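Local coordinates for regulatory protein SWI6 (Saccharomyces cerevisiae, PDB 1SW6) that serves as the SWI6 subunit of the SBF and MBF complexes in cell-cycle-dependent transcription, and is represented here by its ankyrin-repeat domain, at residues N143-L146 / V147-V151; P126-E129 / H130-P134; N282-T285 / C286-A290; N201-I204 / L205-I208; A220-Y223 / Y224-L228. All blocks are in the same frame, centred on the assembly; numbering follows the deposited sequence.

Overall arrangement
From the N terminus the order is contact 2, contact 1, contact 4, contact 5 and contact 3; all are local, lie in series, and neither nest nor cross. Contact 2 closes a beta turn leading into helix 134-140, and contact 1 covers the start of helix 144-152; they touch where Leu150 CD1 meets Pro134 CB at 4.0 Å. Contact 4 caps helix 204-212, which packs on helix 218-234, home of contact 5, with Leu205 CD2 3.9 Å from Leu225 CD1. Contact 3 caps helix 286-293 and lies against contact 4, their centres about 9 Å apart. Contacts 1 and 3, with centres about 32 Å apart, lie on opposite sides of the chain's centre.

Contact 1 (N143-L146 / V147-V151)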
loop_
_atom_site.group_PDB
_atom_site.type_symbol
_atom_site.label_atom_id
_atom_site.label_comp_id
_atom_site.label_asym_id
_atom_site.label_seq_id
_atom_site.Cartn_x
_atom_site.Cartn_y
_atom_site.Cartn_z
ATOM N N ASN A 143 1.143 11.842 8.156
ATOM C CA ASN A 143 1.157 12.046 9.603
ATOM C C ASN A 143 2.355 12.916 9.962
ATOM O O ASN A 143 3.366 12.428 10.474
ATOM C CB ASN A 143 1.257 10.730 10.367
ATOM C CG ASN A 143 0.920 10.903 11.840
ATOM O OD1 ASN A 143 1.437 11.806 12.506
ATOM N ND2 ASN A 143 0.044 10.051 12.350
ATOM N N LEU A 144 2.225 14.210 9.695
ATOM C CA LEU A 144 3.283 15.175 9.955
ATOM C C LEU A 144 3.884 15.109 11.355
ATOM O O LEU A 144 5.096 15.092 11.509
ATOM C CB LEU A 144 2.756 16.591 9.689
ATOM C CG LEU A 144 3.710 17.775 9.894
ATOM C CD1 LEU A 144 4.939 17.625 9.021
ATOM C CD2 LEU A 144 2.973 19.066 9.560
ATOM N N GLU A 145 3.039 15.079 12.373
ATOM C CA GLU A 145 3.531 15.053 13.745
ATOM C C GLU A 145 4.450 13.890 14.026
ATOM O O GLU A 145 5.528 14.057 14.603
ATOM C CB GLU A 145 2.370 15.026 14.732
ATOM C CG GLU A 145 2.586 15.978 15.891
ATOM C CD GLU A 145 2.743 17.411 15.416
ATOM O OE1 GLU A 145 3.202 18.252 16.222
ATOM O OE2 GLU A 145 2.406 17.695 14.238
ATOM N N LEU A 146 4.041 12.695 13.637
ATOM C CA LEU A 146 4.908 11.559 13.882
ATOM C C LEU A 146 6.205 11.650 13.061
ATOM O O LEU A 146 7.272 11.242 13.532
ATOM C CB LEU A 146 4.150 10.266 13.615
ATOM C CG LEU A 146 3.695 9.581 14.906
ATOM C CD1 LEU A 146 3.242 10.609 15.943
ATOM C CD2 LEU A 146 2.579 8.604 14.578
ATOM N N VAL A 147 6.131 12.196 11.849
ATOM C CA VAL A 147 7.335 12.338 11.032
ATOM C C VAL A 147 8.361 13.225 11.742
ATOM O O VAL A 147 9.551 12.908 11.782
ATOM C CB VAL A 147 7.028 12.952 9.646
ATOM C CG1 VAL A 147 8.328 13.437 8.984
ATOM C CG2 VAL A 147 6.377 11.900 8.748
ATOM N N LYS A 148 7.897 14.334 12.309
ATOM C CA LYS A 148 8.783 15.249 13.009
ATOM C C LYS A 148 9.435 14.585 14.223
ATOM O O LYS A 148 10.634 14.744 14.463
ATOM C CB LYS A 148 7.997 16.491 13.411
ATOM C CG LYS A 148 7.627 17.332 12.210
ATOM C CD LYS A 148 6.347 18.127 12.415
ATOM C CE LYS A 148 6.445 19.118 13.551
ATOM N NZ LYS A 148 5.242 20.010 13.558
ATOM N N HIS A 149 8.647 13.828 14.977
ATOM C CA HIS A 149 9.161 13.118 16.138
ATOM C C HIS A 149 10.196 12.074 15.725
ATOM O O HIS A 149 11.225 11.928 16.376
ATOM C CB HIS A 149 8.016 12.434 16.881
ATOM C CG HIS A 149 7.288 13.337 17.824
ATOM N ND1 HIS A 149 5.913 13.434 17.851
ATOM C CD2 HIS A 149 7.743 14.158 18.798
ATOM C CE1 HIS A 149 5.553 14.276 18.805
ATOM N NE2 HIS A 149 6.644 14.729 19.394
ATOM N N LEU A 150 9.934 11.345 14.643
ATOM C CA LEU A 150 10.887 10.328 14.196
ATOM C C LEU A 150 12.182 10.950 13.697
ATOM O O LEU A 150 13.265 10.394 13.903
ATOM C CB LEU A 150 10.290 9.449 13.091
ATOM C CG LEU A 150 9.158 8.487 13.473
ATOM C CD1 LEU A 150 8.901 7.549 12.314
ATOM C CD2 LEU A 150 9.530 7.690 14.699
ATOM N N VAL A 151 12.078 12.096 13.029
ATOM C CA VAL A 151 13.273 12.759 12.536
ATOM C C VAL A 151 14.094 13.199 13.746
ATOM O O VAL A 151 15.264 12.864 13.867
ATOM C CB VAL A 151 12.919 13.989 11.672
ATOM C CG1 VAL A 151 14.172 14.798 11.380
ATOM C CG2 VAL A 151 12.262 13.528 10.376
#
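Leu146 O takes the shortest backbone bond between 143-146 and 147-151, from Leu150 N at 2.9 Å. Three further i to i+4 bonds, from Val147, Lys148 and His149 to Asn143, Leu144 and Glu145, carry the helical pattern through the whole stretch. Its start is set by Asn143 at the N-cap: its side-chain OD1 accepts from Leu146 N at 3.0 Å, with an angle of 163° at the hydrogen and the donor 35° out of the amide carbonyl plane. Asn143 therefore serves two amides, one through its side chain and one, Val147 N, through its main chain.

The aliphatic part of Lys148 lies across Leu144, with Lys148 CD 3.7 Å from Leu144 CG. A bend at the third torsion of Lys148 (chi3 62°) then turns the ammonium to Glu145, whose chain is itself bent at chi2. Lys148 NZ stays 3.7 Å from Glu145 OE2, so this is a long salt bridge that probably adds little directional hold. The ring of His149 presents an edge to Leu146 CD1, 4.3 Å from ND1, and stacks with Phe105.

Toward the neighbouring helices the contact is apolar: Leu146 and Leu150 pack on Leu138, while Val147 and Leu144, the latter touching Lys148 as well, meet Leu186 of helix 183-190. A side-chain-capped helix laid on helix 134-140 in this way is the helical pair of an ankyrin repeat, here ANK 1.

Contact 2 (P126-E129 / H130-P134)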
loop_
_atom_site.group_PDB
_atom_site.type_symbol
_atom_site.label_atom_id
_atom_site.label_comp_id
_atom_site.label_asym_id
_atom_site.label_seq_id
_atom_site.Cartn_x
_atom_site.Cartn_y
_atom_site.Cartn_z
ATOM N N PRO A 126 14.180 -1.545 7.535
ATOM C CA PRO A 126 13.016 -1.668 6.652
ATOM C C PRO A 126 11.933 -2.408 7.449
ATOM O O PRO A 126 12.236 -3.339 8.201
ATOM C CB PRO A 126 13.554 -2.484 5.481
ATOM C CG PRO A 126 15.003 -2.064 5.426
ATOM C CD PRO A 126 15.400 -2.058 6.888
ATOM N N VAL A 127 10.681 -1.992 7.293
ATOM C CA VAL A 127 9.584 -2.600 8.036
ATOM C C VAL A 127 8.691 -3.519 7.204
ATOM O O VAL A 127 7.815 -4.202 7.736
ATOM C CB VAL A 127 8.742 -1.492 8.722
ATOM C CG1 VAL A 127 7.409 -2.028 9.197
ATOM C CG2 VAL A 127 9.518 -0.940 9.898
ATOM N N ASP A 128 8.915 -3.556 5.899
ATOM C CA ASP A 128 8.106 -4.419 5.062
ATOM C C ASP A 128 8.895 -4.987 3.897
ATOM O O ASP A 128 10.120 -4.883 3.846
ATOM C CB ASP A 128 6.872 -3.663 4.560
ATOM C CG ASP A 128 7.219 -2.531 3.620
ATOM O OD1 ASP A 128 6.403 -1.592 3.517
ATOM O OD2 ASP A 128 8.290 -2.578 2.974
ATOM N N GLU A 129 8.164 -5.583 2.964
ATOM C CA GLU A 129 8.728 -6.219 1.780
ATOM C C GLU A 129 9.358 -5.255 0.781
ATOM O O GLU A 129 10.330 -5.603 0.114
ATOM C CB GLU A 129 7.629 -7.012 1.064
ATOM C CG GLU A 129 6.789 -7.886 1.985
ATOM C CD GLU A 129 5.489 -8.356 1.338
ATOM O OE1 GLU A 129 4.770 -9.167 1.973
ATOM O OE2 GLU A 129 5.181 -7.913 0.204
ATOM N N HIS A 130 8.806 -4.051 0.672
ATOM C CA HIS A 130 9.314 -3.077 -0.290
ATOM C C HIS A 130 10.464 -2.206 0.215
ATOM O O HIS A 130 10.918 -1.307 -0.490
ATOM C CB HIS A 130 8.170 -2.183 -0.773
ATOM C CG HIS A 130 6.912 -2.933 -1.081
ATOM N ND1 HIS A 130 6.171 -3.571 -0.107
ATOM C CD2 HIS A 130 6.268 -3.156 -2.252
ATOM C CE1 HIS A 130 5.125 -4.154 -0.665
ATOM N NE2 HIS A 130 5.159 -3.917 -1.965
ATOM N N GLY A 131 10.935 -2.470 1.427
ATOM C CA GLY A 131 12.027 -1.684 1.967
ATOM C C GLY A 131 11.585 -0.375 2.601
ATOM O O GLY A 131 12.403 0.531 2.803
ATOM N N ASN A 132 10.294 -0.257 2.907
ATOM C CA ASN A 132 9.784 0.952 3.541
ATOM C C ASN A 132 10.329 1.045 4.958
ATOM O O ASN A 132 10.360 0.048 5.684
ATOM C CB ASN A 132 8.250 0.939 3.622
ATOM C CG ASN A 132 7.577 1.262 2.297
ATOM O OD1 ASN A 132 7.852 2.290 1.677
ATOM N ND2 ASN A 132 6.670 0.388 1.867
ATOM N N THR A 133 10.779 2.235 5.347
ATOM C CA THR A 133 11.261 2.461 6.706
ATOM C C THR A 133 10.029 3.062 7.378
ATOM O O THR A 133 9.044 3.362 6.702
ATOM C CB THR A 133 12.404 3.508 6.764
ATOM O OG1 THR A 133 11.898 4.800 6.386
ATOM C CG2 THR A 133 13.530 3.119 5.834
ATOM N N PRO A 134 10.048 3.226 8.711
ATOM C CA PRO A 134 8.859 3.812 9.330
ATOM C C PRO A 134 8.541 5.182 8.719
ATOM O O PRO A 134 7.374 5.552 8.550
ATOM C CB PRO A 134 9.258 3.904 10.804
ATOM C CG PRO A 134 10.085 2.672 10.980
ATOM C CD PRO A 134 10.966 2.695 9.736
#
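A type I beta turn from Asp128 to Gly131 brings 130-134 back beside 126-129, the two running in roughly opposed directions. Beyond the turn, Val127 N donates to Asn132 O at 2.6 Å with an angle of 172° at the hydrogen, and Pro126 CA also approaches that oxygen, in a CA-H...O contact. Gly131 takes positive phi, a conformation readily available to glycine.

Asp128 fills the inside of the turn. Its first torsion, 66°, sets CG between the backbone N and the carbonyl carbon and turns the carboxylate into the turn, toward the backbone N and side-chain amide of Asn132. The syn lone pair of Asp128 OD1 receives Asn132 ND2 at 2.6 Å, with the oxygen lying in the amide plane, although the amide and carboxylate planes stand 74° apart. Asp128 OD2 takes the main-chain Asn132 N at 3.1 Å, met from above the carboxylate plane, and a weak bond from His130 N at 2.8 Å. OD1 is also bonded by the indole NE1 of Trp137. At the corners of the turn, the side chains of Glu129 and His130 lie side by side, pointing the same way. His130 NE2 bonds to Asn176 of the second subunit, whereas its ND1 is buried without a partner. Val127 CG2 meets Pro134 CG at 3.8 Å, and both side chains pack on Leu63 and Leu67 of helix 57-71.

Thr133 N-caps helix 134-140 and pairs its hydroxyl with His136, as in the TPLH signature of ankyrin repeats. With donors on both oxygens, the carboxylate of Asp128 is probably ionised; it helps to hold the turn and fixes the rotation of the Asn132 amide.

Contact 3 (N282-T285 / C286-A290)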
loop_
_atom_site.group_PDB
_atom_site.type_symbol
_atom_site.label_atom_id
_atom_site.label_comp_id
_atom_site.label_asym_id
_atom_site.label_seq_id
_atom_site.Cartn_x
_atom_site.Cartn_y
_atom_site.Cartn_z
ATOM N N ASN A 282 15.592 6.845 -18.772
ATOM C CA ASN A 282 15.099 6.729 -20.140
ATOM C C ASN A 282 15.502 8.000 -20.875
ATOM O O ASN A 282 15.341 8.111 -22.089
ATOM C CB ASN A 282 13.569 6.576 -20.166
ATOM C CG ASN A 282 13.086 5.366 -19.377
ATOM O OD1 ASN A 282 13.775 4.349 -19.304
ATOM N ND2 ASN A 282 11.890 5.467 -18.794
ATOM N N GLY A 283 16.040 8.956 -20.123
ATOM C CA GLY A 283 16.450 10.221 -20.707
ATOM C C GLY A 283 15.297 11.208 -20.752
ATOM O O GLY A 283 15.376 12.230 -21.437
ATOM N N ASP A 284 14.226 10.897 -20.027
ATOM C CA ASP A 284 13.038 11.750 -19.970
ATOM C C ASP A 284 13.110 12.797 -18.873
ATOM O O ASP A 284 13.551 12.510 -17.751
ATOM C CB ASP A 284 11.766 10.942 -19.676
ATOM C CG ASP A 284 11.297 10.116 -20.853
ATOM O OD1 ASP A 284 11.356 10.619 -21.995
ATOM O OD2 ASP A 284 10.840 8.971 -20.623
ATOM N N THR A 285 12.656 14.001 -19.197
ATOM C CA THR A 285 12.583 15.059 -18.210
ATOM C C THR A 285 11.149 14.896 -17.696
ATOM O O THR A 285 10.345 14.209 -18.333
ATOM C CB THR A 285 12.722 16.431 -18.853
ATOM O OG1 THR A 285 11.752 16.566 -19.888
ATOM C CG2 THR A 285 14.113 16.616 -19.418
ATOM N N CYS A 286 10.810 15.501 -16.562
ATOM C CA CYS A 286 9.448 15.351 -16.081
ATOM C C CYS A 286 8.499 15.938 -17.128
ATOM O O CYS A 286 7.382 15.455 -17.321
ATOM C CB CYS A 286 9.270 16.010 -14.701
ATOM S SG CYS A 286 9.551 17.795 -14.558
ATOM N N LEU A 287 8.961 16.954 -17.841
ATOM C CA LEU A 287 8.137 17.566 -18.878
ATOM C C LEU A 287 7.813 16.580 -20.003
ATOM O O LEU A 287 6.695 16.574 -20.524
ATOM C CB LEU A 287 8.845 18.787 -19.475
ATOM C CG LEU A 287 8.113 19.460 -20.633
ATOM C CD1 LEU A 287 6.742 19.958 -20.160
ATOM C CD2 LEU A 287 8.965 20.605 -21.178
ATOM N N ASN A 288 8.797 15.763 -20.383
ATOM C CA ASN A 288 8.616 14.786 -21.459
ATOM C C ASN A 288 7.641 13.682 -21.037
ATOM O O ASN A 288 6.872 13.184 -21.853
ATOM C CB ASN A 288 9.965 14.181 -21.872
ATOM C CG ASN A 288 10.004 13.809 -23.359
ATOM O OD1 ASN A 288 8.987 13.870 -24.045
ATOM N ND2 ASN A 288 11.179 13.417 -23.856
ATOM N N ILE A 289 7.685 13.296 -19.762
ATOM C CA ILE A 289 6.774 12.288 -19.223
ATOM C C ILE A 289 5.377 12.904 -19.215
ATOM O O ILE A 289 4.381 12.246 -19.528
ATOM C CB ILE A 289 7.155 11.913 -17.769
ATOM C CG1 ILE A 289 8.414 11.034 -17.768
ATOM C CG2 ILE A 289 5.974 11.233 -17.067
ATOM C CD1 ILE A 289 8.988 10.783 -16.390
ATOM N N ALA A 290 5.315 14.182 -18.865
ATOM C CA ALA A 290 4.052 14.897 -18.803
ATOM C C ALA A 290 3.418 15.094 -20.183
ATOM O O ALA A 290 2.201 15.018 -20.323
ATOM C CB ALA A 290 4.257 16.262 -18.120
HETATM O O HOH W 1 13.389 14.060 -22.201
#
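Thr285 and Asn288 meet in the N-terminal cap of helix 286-293, the first helix of the ANK 4 ankyrin repeat, where the sequence Thr-Cys-Leu-Asn stands in place of the familiar Thr-Pro-Leu-His. Packing is tightest around the threonine. Its first torsion (chi1 54°) holds OG1 over the opening turn, where it accepts from Asn288 N at 3.1 Å with an angle of 149° at the hydrogen. Thr285 O is used as well: Ile289 N donates at 3.2 Å and 158°, and Asn288 N adds a weak bond. One residue thus occupies two amides of the first turn with its side chain and main chain, and Asn288 N is shared between them.

Next to the cap, Ile289 CG1 rests on Asp284 CB at 3.9 Å, and the isoleucine leans on Ile209 and Ile210 of helix 204-212. Leu287 and Cys286 pack on Leu303 and Leu302 of helix 296-304.

The polar side is more loosely joined. Asp284 OD1 and Asn288 ND2 come within 3.4 Å, yet the angle is too poor for a hydrogen bond. Each is satisfied by other partners: Asp284 OD1 by a salt bridge to Arg292 and a bond from Asn313, Asn288 ND2 by Leu317 O and a water. That water fills the joint between loop and helix, giving a hydrogen to Gly283 O at 2.8 Å, accepting weakly from Thr285 N, and accepting from Asn288 ND2 at 2.8 Å.

Contact 4 (N201-I204 / L205-I208)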
loop_
_atom_site.group_PDB
_atom_site.type_symbol
_atom_site.label_atom_id
_atom_site.label_comp_id
_atom_site.label_asym_id
_atom_site.label_seq_id
_atom_site.Cartn_x
_atom_site.Cartn_y
_atom_site.Cartn_z
ATOM N N ASN A 201 16.896 7.025 -11.568
ATOM C CA ASN A 201 17.410 8.389 -11.651
ATOM C C ASN A 201 16.244 9.371 -11.750
ATOM O O ASN A 201 16.342 10.410 -12.396
ATOM C CB ASN A 201 18.350 8.570 -12.847
ATOM C CG ASN A 201 19.603 7.724 -12.737
ATOM O OD1 ASN A 201 20.164 7.558 -11.655
ATOM N ND2 ASN A 201 20.054 7.195 -13.860
ATOM N N ARG A 202 15.131 9.024 -11.111
ATOM C CA ARG A 202 13.964 9.892 -11.115
ATOM C C ARG A 202 13.956 10.762 -9.868
ATOM O O ARG A 202 14.132 10.275 -8.744
ATOM C CB ARG A 202 12.684 9.065 -11.206
ATOM C CG ARG A 202 12.404 8.629 -12.627
ATOM C CD ARG A 202 11.284 7.612 -12.719
ATOM N NE ARG A 202 10.932 7.367 -14.114
ATOM C CZ ARG A 202 10.015 6.493 -14.508
ATOM N NH1 ARG A 202 9.358 5.772 -13.605
ATOM N NH2 ARG A 202 9.747 6.350 -15.807
ATOM N N THR A 203 13.764 12.058 -10.078
ATOM C CA THR A 203 13.741 13.024 -8.986
ATOM C C THR A 203 12.332 13.154 -8.428
ATOM O O THR A 203 11.402 12.479 -8.894
ATOM C CB THR A 203 14.183 14.396 -9.488
ATOM O OG1 THR A 203 13.129 14.978 -10.273
ATOM C CG2 THR A 203 15.431 14.240 -10.369
ATOM N N ILE A 204 12.175 14.028 -7.434
ATOM C CA ILE A 204 10.875 14.247 -6.827
ATOM C C ILE A 204 9.913 14.812 -7.876
ATOM O O ILE A 204 8.714 14.532 -7.841
ATOM C CB ILE A 204 10.970 15.217 -5.622
ATOM C CG1 ILE A 204 9.605 15.326 -4.939
ATOM C CG2 ILE A 204 11.442 16.577 -6.071
ATOM C CD1 ILE A 204 9.212 14.043 -4.198
ATOM N N LEU A 205 10.436 15.598 -8.819
ATOM C CA LEU A 205 9.584 16.169 -9.864
ATOM C C LEU A 205 9.082 15.105 -10.814
ATOM O O LEU A 205 7.969 15.193 -11.307
ATOM C CB LEU A 205 10.317 17.238 -10.678
ATOM C CG LEU A 205 10.584 18.573 -9.989
ATOM C CD1 LEU A 205 11.143 19.582 -11.006
ATOM C CD2 LEU A 205 9.277 19.090 -9.381
ATOM N N HIS A 206 9.903 14.101 -11.094
ATOM C CA HIS A 206 9.465 13.048 -12.004
ATOM C C HIS A 206 8.274 12.342 -11.385
ATOM O O HIS A 206 7.299 12.049 -12.064
ATOM C CB HIS A 206 10.575 12.024 -12.253
ATOM C CG HIS A 206 11.583 12.453 -13.269
ATOM N ND1 HIS A 206 12.849 12.876 -12.928
ATOM C CD2 HIS A 206 11.520 12.503 -14.622
ATOM C CE1 HIS A 206 13.524 13.165 -14.025
ATOM N NE2 HIS A 206 12.740 12.947 -15.067
ATOM N N HIS A 207 8.359 12.080 -10.085
ATOM C CA HIS A 207 7.290 11.389 -9.383
ATOM C C HIS A 207 6.014 12.210 -9.286
ATOM O O HIS A 207 4.920 11.654 -9.397
ATOM C CB HIS A 207 7.765 10.957 -7.985
ATOM C CG HIS A 207 8.753 9.830 -8.006
ATOM N ND1 HIS A 207 8.405 8.539 -8.347
ATOM C CD2 HIS A 207 10.085 9.806 -7.758
ATOM C CE1 HIS A 207 9.481 7.771 -8.308
ATOM N NE2 HIS A 207 10.513 8.515 -7.953
ATOM N N ILE A 208 6.138 13.524 -9.092
ATOM C CA ILE A 208 4.959 14.383 -9.001
ATOM C C ILE A 208 4.194 14.249 -10.316
ATOM O O ILE A 208 2.988 13.987 -10.336
ATOM C CB ILE A 208 5.343 15.871 -8.781
ATOM C CG1 ILE A 208 5.949 16.057 -7.381
ATOM C CG2 ILE A 208 4.113 16.757 -8.973
ATOM C CD1 ILE A 208 6.254 17.485 -7.020
#
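A capping box opens helix 204-212, with Thr203 at the N-cap and His206 as its partner three residues on. Thr203 N donates to His206 ND1 at 3.1 Å and 165° at the hydrogen, the donor lying 17° out of the ring plane. In return the threonine side chain covers the helix end: OG1, set between the backbone N and the carbonyl carbon (chi1 74°), takes a weak bond from Leu205 N at 3.1 Å. Thr203 CG2 lies at the edge of the imidazole, in its plane. Because ND1 acts as acceptor, the ring can offer NE2 as donor, and this reaches Asp284 O in the loop before helix 286-293.

The residues Thr203 to His206 read Thr-Ile-Leu-His, the ANK 3 counterpart of the ankyrin Thr-Pro-Leu-His signature. Through its two nitrogens, ND1 on Thr203 N and NE2 on Asp284 O, the histidine ties its own helix start to the loop of the following repeat. Ile204 CG1 lies 4.5 Å from Ile208 CG1, and both side chains pack on Val172 of helix 167-173.

Arg202 lies across His206 at about a right angle, its CG 4.0 Å from His206 CG and its CB 3.8 Å from His206 CB. From there the extended chain carries NE to a salt bridge with Asp280. The second ring, that of His207, brings CD2 within 3.2 Å of Thr203 O, the same oxygen to which His207 N donates at 3.3 Å. Its NE2 bonds to Asp198, whose other carboxylate oxygen takes Arg202 N.

Contact 5 (A220-Y223 / Y224-L228); sequences AAKY and YLDIL
Tyr223 and Ile227, one helical turn apart, meet face on: Ile227 CG1 sits 3.8 Å from the centroid of the phenol ring and 11° off its normal, a CH-pi contact. Tyr223 CG is anti to its own nitrogen (chi1 175°), which sends the ring outward from the helix with one face turned to Ile227 CG1. Tyr224 swings the other way, its CG beside the backbone N, and its ring leans back over the preceding turn. There Ala220 O stands 3.1 Å above the plane, offset to the rim, while Ala220 CB touches Tyr224 CE1 at 4.0 Å. The two tyrosine rings meet obliquely. Their centroids are 6.0 Å apart, their planes are inclined at 62°, and the nearest ring carbons, Tyr223 CD2 and Tyr224 CD2, come to 3.7 Å.

Lys222 and Asp226 form a salt bridge. Bends at chi2 and chi4 curl the lysine forward along the helix to Asp226, where NZ reaches the syn lone pair of OD2 at 2.8 Å. A water links Lys222 NZ to Asp226 OD1, closing a small ring of polar contacts, and OD1 is also bonded by the hydroxyl of Tyr305. Backbone i to i+4 bonds, such as Tyr224 N to Ala220 O at 2.8 Å, hold the helix that spaces these side chains.

Within ANK 3, helix 218-234 presents Leu225 and Ala221 to helices 204-212 and 296-304. Tyr223 and Ile227 lie against Phe183 of helix 183-190, and the Tyr224 hydroxyl bonds to Ser174 O, just past helix 167-173.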
loop_
_atom_site.group_PDB
_atom_site.type_symbol
_atom_site.label_atom_id
_atom_site.label_comp_id
_atom_site.label_asym_id
_atom_site.label_seq_id
_atom_site.Cartn_x
_atom_site.Cartn_y
_atom_site.Cartn_z
ATOM N N ALA A 220 -3.755 16.932 -6.720
ATOM C CA ALA A 220 -2.655 16.769 -5.766
ATOM C C ALA A 220 -1.295 17.092 -6.384
ATOM O O ALA A 220 -0.493 17.814 -5.798
ATOM C CB ALA A 220 -2.643 15.345 -5.216
ATOM N N ALA A 221 -1.035 16.557 -7.569
ATOM C CA ALA A 221 0.245 16.799 -8.225
ATOM C C ALA A 221 0.451 18.271 -8.579
ATOM O O ALA A 221 1.566 18.788 -8.489
ATOM C CB ALA A 221 0.371 15.931 -9.472
ATOM N N LYS A 222 -0.609 18.952 -8.987
ATOM C CA LYS A 222 -0.482 20.363 -9.318
ATOM C C LYS A 222 -0.095 21.073 -8.024
ATOM O O LYS A 222 0.822 21.896 -7.986
ATOM C CB LYS A 222 -1.816 20.906 -9.827
ATOM C CG LYS A 222 -1.823 22.402 -10.179
ATOM C CD LYS A 222 -1.053 22.667 -11.466
ATOM C CE LYS A 222 -1.423 24.017 -12.073
ATOM N NZ LYS A 222 -1.105 25.175 -11.185
ATOM N N TYR A 223 -0.803 20.731 -6.957
ATOM C CA TYR A 223 -0.573 21.313 -5.639
ATOM C C TYR A 223 0.854 21.082 -5.152
ATOM O O TYR A 223 1.512 22.008 -4.665
ATOM C CB TYR A 223 -1.558 20.698 -4.651
ATOM C CG TYR A 223 -1.370 21.116 -3.211
ATOM C CD1 TYR A 223 -1.941 22.292 -2.729
ATOM C CD2 TYR A 223 -0.683 20.296 -2.314
ATOM C CE1 TYR A 223 -1.847 22.639 -1.385
ATOM C CE2 TYR A 223 -0.580 20.635 -0.965
ATOM C CZ TYR A 223 -1.174 21.807 -0.511
ATOM O OH TYR A 223 -1.152 22.108 0.828
ATOM N N TYR A 224 1.328 19.843 -5.274
ATOM C CA TYR A 224 2.679 19.495 -4.842
ATOM C C TYR A 224 3.735 20.306 -5.597
ATOM O O TYR A 224 4.664 20.863 -4.995
ATOM C CB TYR A 224 2.916 17.987 -5.040
ATOM C CG TYR A 224 2.100 17.105 -4.108
ATOM C CD1 TYR A 224 1.716 15.830 -4.494
ATOM C CD2 TYR A 224 1.729 17.549 -2.828
ATOM C CE1 TYR A 224 0.971 14.995 -3.635
ATOM C CE2 TYR A 224 0.980 16.729 -1.958
ATOM C CZ TYR A 224 0.605 15.456 -2.374
ATOM O OH TYR A 224 -0.157 14.651 -1.555
ATOM N N LEU A 225 3.574 20.385 -6.911
ATOM C CA LEU A 225 4.502 21.133 -7.751
ATOM C C LEU A 225 4.576 22.601 -7.359
ATOM O O LEU A 225 5.671 23.135 -7.167
ATOM C CB LEU A 225 4.100 21.019 -9.220
ATOM C CG LEU A 225 4.885 21.899 -10.203
ATOM C CD1 LEU A 225 6.385 21.624 -10.062
ATOM C CD2 LEU A 225 4.431 21.615 -11.624
ATOM N N ASP A 226 3.423 23.256 -7.230
ATOM C CA ASP A 226 3.415 24.677 -6.879
ATOM C C ASP A 226 3.921 24.935 -5.464
ATOM O O ASP A 226 4.657 25.885 -5.244
ATOM C CB ASP A 226 2.017 25.282 -7.056
ATOM C CG ASP A 226 1.575 25.322 -8.512
ATOM O OD1 ASP A 226 2.447 25.371 -9.411
ATOM O OD2 ASP A 226 0.353 25.315 -8.763
ATOM N N ILE A 227 3.529 24.097 -4.510
ATOM C CA ILE A 227 3.997 24.260 -3.135
ATOM C C ILE A 227 5.517 24.119 -3.078
ATOM O O ILE A 227 6.185 24.862 -2.369
ATOM C CB ILE A 227 3.383 23.202 -2.170
ATOM C CG1 ILE A 227 1.917 23.530 -1.887
ATOM C CG2 ILE A 227 4.165 23.162 -0.864
ATOM C CD1 ILE A 227 1.711 24.899 -1.277
ATOM N N LEU A 228 6.061 23.158 -3.824
ATOM C CA LEU A 228 7.505 22.948 -3.842
ATOM C C LEU A 228 8.250 24.186 -4.374
ATOM O O LEU A 228 9.240 24.627 -3.778
ATOM C CB LEU A 228 7.848 21.725 -4.706
ATOM C CG LEU A 228 9.339 21.422 -4.922
ATOM C CD1 LEU A 228 10.073 21.474 -3.596
ATOM C CD2 LEU A 228 9.510 20.054 -5.556
HETATM O O HOH W 2 1.689 26.313 -11.819
#